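Local coordinates for protein benzyl alcohol dehydrogenase (Acinetobacter calcoaceticus, PDB 1F8F) that probably oxidises benzyl alcohol to benzaldehyde with NAD as the hydride acceptor, as a zinc-containing member of the alcohol dehydrogenase family, at residues T79-Y93 against S151-I165. Sequence-based numbering, arbitrary orientation.
Sequences TELQVGDHVVLSYGY and SRENNTVKVTKDVPI. With SO4 (sulfate ion), chain D.
V88 and V157 form the hydrogen-bonded pair at the middle of two short antiparallel strands, 86-89 and 156-159, with V88 N 3.0 Å from V157 O and a return bond from V157 N to V88 O. The tight part of the contact lies on the face that carries V87, L89, T156 and the base of K158. There CG2 of T156, anti to its own backbone N, meets V87 CG1 at 3.5 Å and also touches L89 CD2, while L81 brings CD1 against T156 CB and CD2 against K158 CB. I71 of the adjoining strand 66-74 packs on both L81 and V87. Beyond the strands the two chains stay joined by a pair of bonds: S90 N donates to N155 O, and N155 ND2 returns a bond to S90 O (3.2 Å). S90 O lies near the plane of the N155 amide, while ND2 stands above the S90 carbonyl plane. N154 reaches across Y93, its ND2 lying 3.3 Å above one face of the ring, off toward the rim, and donating to Y93 O. E153 turns CG away from its backbone N (chi1 -175°) and runs out extended, so that OE2 receives the backbone N-H groups of T79 and E80; its OE1 pairs with K96 of the second subunit.

Toward the D85-H86 end, where the K158 and K161 side chains lie exposed, the contact is looser and watered. D85 and K158 form a long salt bridge, OD1 to NZ 3.6 Å, and a water links D85 OD2 with the same ammonium. K161 lays CG over the centre of the H86 ring, 3.6 Å from its centroid, in a CH-pi contact, while a second water joins H86 ND1 to the carbonyls of T160 and V163. Strand 86-89 thus sits between strands 66-74 and 156-159 in the antiparallel part of the GroES-like catalytic domain of zinc-dependent alcohol dehydrogenases, and the chain beyond it leads through loop 90-93 to Y93, beside the four-cysteine zinc site.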
# COMPACT_ATOMS: atom_id res chain seq x y z
N THR A 79 -3.57 -32.19 -10.23
CA THR A 79 -4.97 -31.95 -10.53
C THR A 79 -5.15 -30.82 -11.50
O THR A 79 -6.28 -30.72 -12.02
CB THR A 79 -5.78 -31.57 -9.25
OG1 THR A 79 -5.23 -30.39 -8.61
CG2 THR A 79 -5.87 -32.71 -8.25
N GLU A 80 -4.18 -29.93 -11.69
CA GLU A 80 -4.43 -28.75 -12.52
C GLU A 80 -3.79 -28.80 -13.90
O GLU A 80 -3.87 -27.83 -14.67
CB GLU A 80 -4.01 -27.50 -11.79
CG GLU A 80 -4.54 -27.07 -10.45
CD GLU A 80 -6.01 -27.25 -10.20
OE1 GLU A 80 -6.89 -26.60 -10.78
OE2 GLU A 80 -6.35 -28.14 -9.37
N LEU A 81 -3.16 -29.89 -14.27
CA LEU A 81 -2.51 -30.04 -15.56
C LEU A 81 -2.80 -31.41 -16.20
O LEU A 81 -2.81 -32.42 -15.49
CB LEU A 81 -1.01 -29.93 -15.29
CG LEU A 81 -0.37 -28.62 -14.83
CD1 LEU A 81 1.05 -28.79 -14.32
CD2 LEU A 81 -0.42 -27.64 -15.99
N GLN A 82 -2.95 -31.51 -17.53
CA GLN A 82 -3.16 -32.81 -18.20
C GLN A 82 -2.20 -33.03 -19.38
O GLN A 82 -1.63 -32.10 -19.95
CB GLN A 82 -4.58 -33.04 -18.69
CG GLN A 82 -5.17 -31.89 -19.48
CD GLN A 82 -6.65 -31.63 -19.25
OE1 GLN A 82 -7.29 -30.81 -19.94
NE2 GLN A 82 -7.19 -32.35 -18.26
N VAL A 83 -2.03 -34.31 -19.72
CA VAL A 83 -1.17 -34.78 -20.80
C VAL A 83 -1.43 -34.00 -22.07
O VAL A 83 -2.61 -33.85 -22.42
CB VAL A 83 -1.40 -36.29 -21.05
CG1 VAL A 83 -0.58 -36.83 -22.22
CG2 VAL A 83 -1.05 -37.06 -19.79
N GLY A 84 -0.39 -33.43 -22.70
CA GLY A 84 -0.68 -32.60 -23.88
C GLY A 84 -0.70 -31.11 -23.64
O GLY A 84 -0.62 -30.34 -24.63
N ASP A 85 -0.86 -30.61 -22.41
CA ASP A 85 -0.77 -29.16 -22.21
C ASP A 85 0.64 -28.70 -22.61
O ASP A 85 1.61 -29.44 -22.53
CB ASP A 85 -1.03 -28.78 -20.75
CG ASP A 85 -2.47 -28.93 -20.30
OD1 ASP A 85 -3.40 -28.84 -21.14
OD2 ASP A 85 -2.77 -29.12 -19.10
N HIS A 86 0.74 -27.50 -23.08
CA HIS A 86 1.91 -26.72 -23.43
C HIS A 86 2.33 -25.94 -22.17
O HIS A 86 1.43 -25.27 -21.62
CB HIS A 86 1.56 -25.66 -24.48
CG HIS A 86 1.39 -26.22 -25.87
ND1 HIS A 86 1.59 -25.46 -27.01
CD2 HIS A 86 1.09 -27.49 -26.30
CE1 HIS A 86 1.38 -26.23 -28.07
NE2 HIS A 86 1.09 -27.47 -27.67
N VAL A 87 3.56 -25.99 -21.70
CA VAL A 87 3.98 -25.36 -20.47
C VAL A 87 5.33 -24.63 -20.52
O VAL A 87 6.24 -24.80 -21.35
CB VAL A 87 4.09 -26.41 -19.32
CG1 VAL A 87 2.74 -27.00 -18.85
CG2 VAL A 87 4.95 -27.59 -19.78
N VAL A 88 5.41 -23.72 -19.52
CA VAL A 88 6.65 -22.95 -19.27
C VAL A 88 7.19 -23.37 -17.90
O VAL A 88 6.38 -23.54 -16.97
CB VAL A 88 6.36 -21.45 -19.42
CG1 VAL A 88 7.59 -20.69 -18.88
CG2 VAL A 88 6.13 -21.04 -20.88
N LEU A 89 8.38 -23.77 -17.64
CA LEU A 89 8.91 -24.27 -16.40
C LEU A 89 9.73 -23.13 -15.76
O LEU A 89 10.72 -22.66 -16.30
CB LEU A 89 9.97 -25.34 -16.67
CG LEU A 89 9.56 -26.44 -17.65
CD1 LEU A 89 10.53 -27.64 -17.53
CD2 LEU A 89 8.15 -26.97 -17.34
N SER A 90 9.24 -22.67 -14.64
CA SER A 90 9.71 -21.55 -13.88
C SER A 90 10.60 -22.04 -12.75
O SER A 90 10.88 -23.25 -12.70
CB SER A 90 8.51 -20.75 -13.32
OG SER A 90 8.82 -19.50 -12.77
N TYR A 91 11.08 -21.18 -11.86
CA TYR A 91 11.92 -21.60 -10.76
C TYR A 91 11.16 -22.50 -9.77
O TYR A 91 9.99 -22.80 -9.85
CB TYR A 91 12.53 -20.43 -10.02
CG TYR A 91 11.49 -19.44 -9.46
CD1 TYR A 91 11.03 -19.55 -8.15
CD2 TYR A 91 11.05 -18.38 -10.23
CE1 TYR A 91 10.08 -18.67 -7.64
CE2 TYR A 91 10.11 -17.48 -9.76
CZ TYR A 91 9.67 -17.61 -8.45
OH TYR A 91 8.73 -16.72 -7.99
N GLY A 92 11.90 -22.98 -8.78
CA GLY A 92 11.57 -23.89 -7.73
C GLY A 92 11.24 -23.36 -6.35
O GLY A 92 11.99 -22.71 -5.65
N TYR A 93 9.97 -23.62 -5.94
CA TYR A 93 9.45 -23.21 -4.64
C TYR A 93 8.66 -24.29 -3.91
O TYR A 93 8.09 -25.22 -4.48
CB TYR A 93 8.68 -21.90 -4.71
CG TYR A 93 7.37 -21.88 -5.47
CD1 TYR A 93 7.38 -21.96 -6.86
CD2 TYR A 93 6.13 -21.78 -4.85
CE1 TYR A 93 6.24 -21.94 -7.63
CE2 TYR A 93 4.96 -21.76 -5.59
CZ TYR A 93 5.03 -21.85 -6.97
OH TYR A 93 3.86 -21.84 -7.71
N SER A 151 9.43 -31.83 -13.66
CA SER A 151 9.25 -30.63 -12.83
C SER A 151 8.23 -30.88 -11.74
O SER A 151 7.83 -32.05 -11.59
CB SER A 151 8.86 -29.49 -13.79
OG SER A 151 7.70 -29.96 -14.52
N ARG A 152 7.78 -29.88 -11.01
CA ARG A 152 6.71 -30.03 -10.02
C ARG A 152 5.48 -29.30 -10.55
O ARG A 152 5.64 -28.35 -11.34
CB ARG A 152 7.05 -29.47 -8.63
CG ARG A 152 8.16 -30.15 -7.84
CD ARG A 152 7.99 -31.67 -7.75
NE ARG A 152 6.94 -32.00 -6.75
CZ ARG A 152 7.21 -31.83 -5.45
NH1 ARG A 152 8.41 -31.42 -5.05
NH2 ARG A 152 6.30 -32.08 -4.52
N GLU A 153 4.28 -29.61 -10.10
CA GLU A 153 3.05 -28.97 -10.55
C GLU A 153 3.14 -27.47 -10.21
O GLU A 153 2.66 -26.71 -11.06
CB GLU A 153 1.73 -29.48 -9.91
CG GLU A 153 0.40 -28.92 -10.41
CD GLU A 153 -0.82 -29.56 -9.78
OE1 GLU A 153 -0.74 -29.96 -8.58
OE2 GLU A 153 -1.95 -29.72 -10.28
N ASN A 154 3.63 -27.11 -9.03
CA ASN A 154 3.63 -25.66 -8.78
C ASN A 154 4.65 -24.90 -9.63
O ASN A 154 4.45 -23.68 -9.80
CB ASN A 154 3.72 -25.24 -7.33
CG ASN A 154 5.04 -25.56 -6.69
OD1 ASN A 154 5.89 -26.18 -7.35
ND2 ASN A 154 5.19 -25.12 -5.44
N ASN A 155 5.69 -25.50 -10.19
CA ASN A 155 6.56 -24.74 -11.11
C ASN A 155 6.19 -25.04 -12.56
O ASN A 155 6.97 -24.59 -13.40
CB ASN A 155 8.04 -24.85 -10.87
CG ASN A 155 8.77 -26.18 -10.96
OD1 ASN A 155 8.38 -27.19 -10.37
ND2 ASN A 155 9.87 -26.10 -11.70
N THR A 156 5.08 -25.67 -12.89
CA THR A 156 4.76 -25.94 -14.29
C THR A 156 3.55 -25.12 -14.67
O THR A 156 2.43 -25.34 -14.21
CB THR A 156 4.60 -27.44 -14.51
OG1 THR A 156 5.77 -28.11 -14.00
CG2 THR A 156 4.50 -27.90 -15.96
N VAL A 157 3.68 -24.12 -15.52
CA VAL A 157 2.74 -23.14 -15.95
C VAL A 157 2.15 -23.38 -17.34
O VAL A 157 2.69 -23.18 -18.42
CB VAL A 157 3.25 -21.70 -15.93
CG1 VAL A 157 2.18 -20.65 -15.99
CG2 VAL A 157 4.13 -21.41 -14.70
N LYS A 158 0.85 -23.71 -17.32
CA LYS A 158 0.06 -23.94 -18.53
C LYS A 158 -0.07 -22.66 -19.35
O LYS A 158 -0.46 -21.63 -18.80
CB LYS A 158 -1.31 -24.55 -18.24
CG LYS A 158 -2.26 -24.60 -19.43
CD LYS A 158 -3.27 -25.74 -19.25
CE LYS A 158 -4.64 -25.38 -19.80
NZ LYS A 158 -5.62 -26.50 -19.57
N VAL A 159 0.26 -22.73 -20.64
CA VAL A 159 0.03 -21.57 -21.51
C VAL A 159 -0.73 -22.03 -22.76
O VAL A 159 -0.88 -23.21 -23.08
CB VAL A 159 1.28 -20.78 -21.92
CG1 VAL A 159 2.11 -20.23 -20.78
CG2 VAL A 159 2.17 -21.65 -22.81
N THR A 160 -1.18 -21.02 -23.50
CA THR A 160 -2.00 -21.22 -24.68
C THR A 160 -1.33 -21.96 -25.81
O THR A 160 -0.15 -21.73 -26.06
CB THR A 160 -2.48 -19.85 -25.21
OG1 THR A 160 -3.44 -20.07 -26.23
CG2 THR A 160 -1.40 -18.96 -25.78
N LYS A 161 -2.06 -22.76 -26.58
CA LYS A 161 -1.50 -23.45 -27.73
C LYS A 161 -1.47 -22.56 -28.97
O LYS A 161 -0.96 -22.93 -30.02
CB LYS A 161 -2.31 -24.70 -28.08
CG LYS A 161 -2.21 -25.82 -27.05
CD LYS A 161 -2.95 -27.07 -27.50
CE LYS A 161 -3.18 -28.11 -26.41
NZ LYS A 161 -1.91 -28.71 -25.88
N ASP A 162 -1.93 -21.32 -28.85
CA ASP A 162 -2.01 -20.38 -29.94
C ASP A 162 -0.72 -19.62 -30.23
O ASP A 162 -0.73 -18.70 -31.06
CB ASP A 162 -3.11 -19.35 -29.67
CG ASP A 162 -4.55 -19.79 -29.77
OD1 ASP A 162 -4.90 -20.99 -29.84
OD2 ASP A 162 -5.42 -18.90 -29.75
N VAL A 163 0.36 -19.87 -29.50
CA VAL A 163 1.63 -19.20 -29.72
C VAL A 163 2.65 -20.31 -29.82
O VAL A 163 2.54 -21.32 -29.11
CB VAL A 163 1.97 -18.25 -28.57
CG1 VAL A 163 3.37 -17.65 -28.69
CG2 VAL A 163 0.99 -17.08 -28.47
N PRO A 164 3.61 -20.18 -30.73
CA PRO A 164 4.62 -21.22 -30.94
C PRO A 164 5.25 -21.59 -29.61
O PRO A 164 5.67 -20.63 -28.98
CB PRO A 164 5.62 -20.54 -31.88
CG PRO A 164 4.82 -19.51 -32.61
CD PRO A 164 3.78 -19.02 -31.64
N ILE A 165 5.36 -22.81 -29.11
CA ILE A 165 5.85 -23.06 -27.75
C ILE A 165 7.34 -22.88 -27.58
O ILE A 165 7.93 -22.74 -26.49
CB ILE A 165 5.39 -24.46 -27.28
CG1 ILE A 165 5.77 -24.83 -25.83
CG2 ILE A 165 5.94 -25.54 -28.21
CD1 ILE A 165 5.16 -23.88 -24.83
S SO4 D . 8.86 -32.23 -1.01
O1 SO4 D . 8.86 -33.73 -0.99
O2 SO4 D . 9.38 -31.73 0.31
O3 SO4 D . 7.50 -31.70 -1.30
O4 SO4 D . 9.80 -31.79 -2.10
O HOH W 1 -5.28 -28.91 -18.17
O HOH W 2 2.10 -22.94 -26.79
O HOH W 3 -1.70 -26.00 -23.26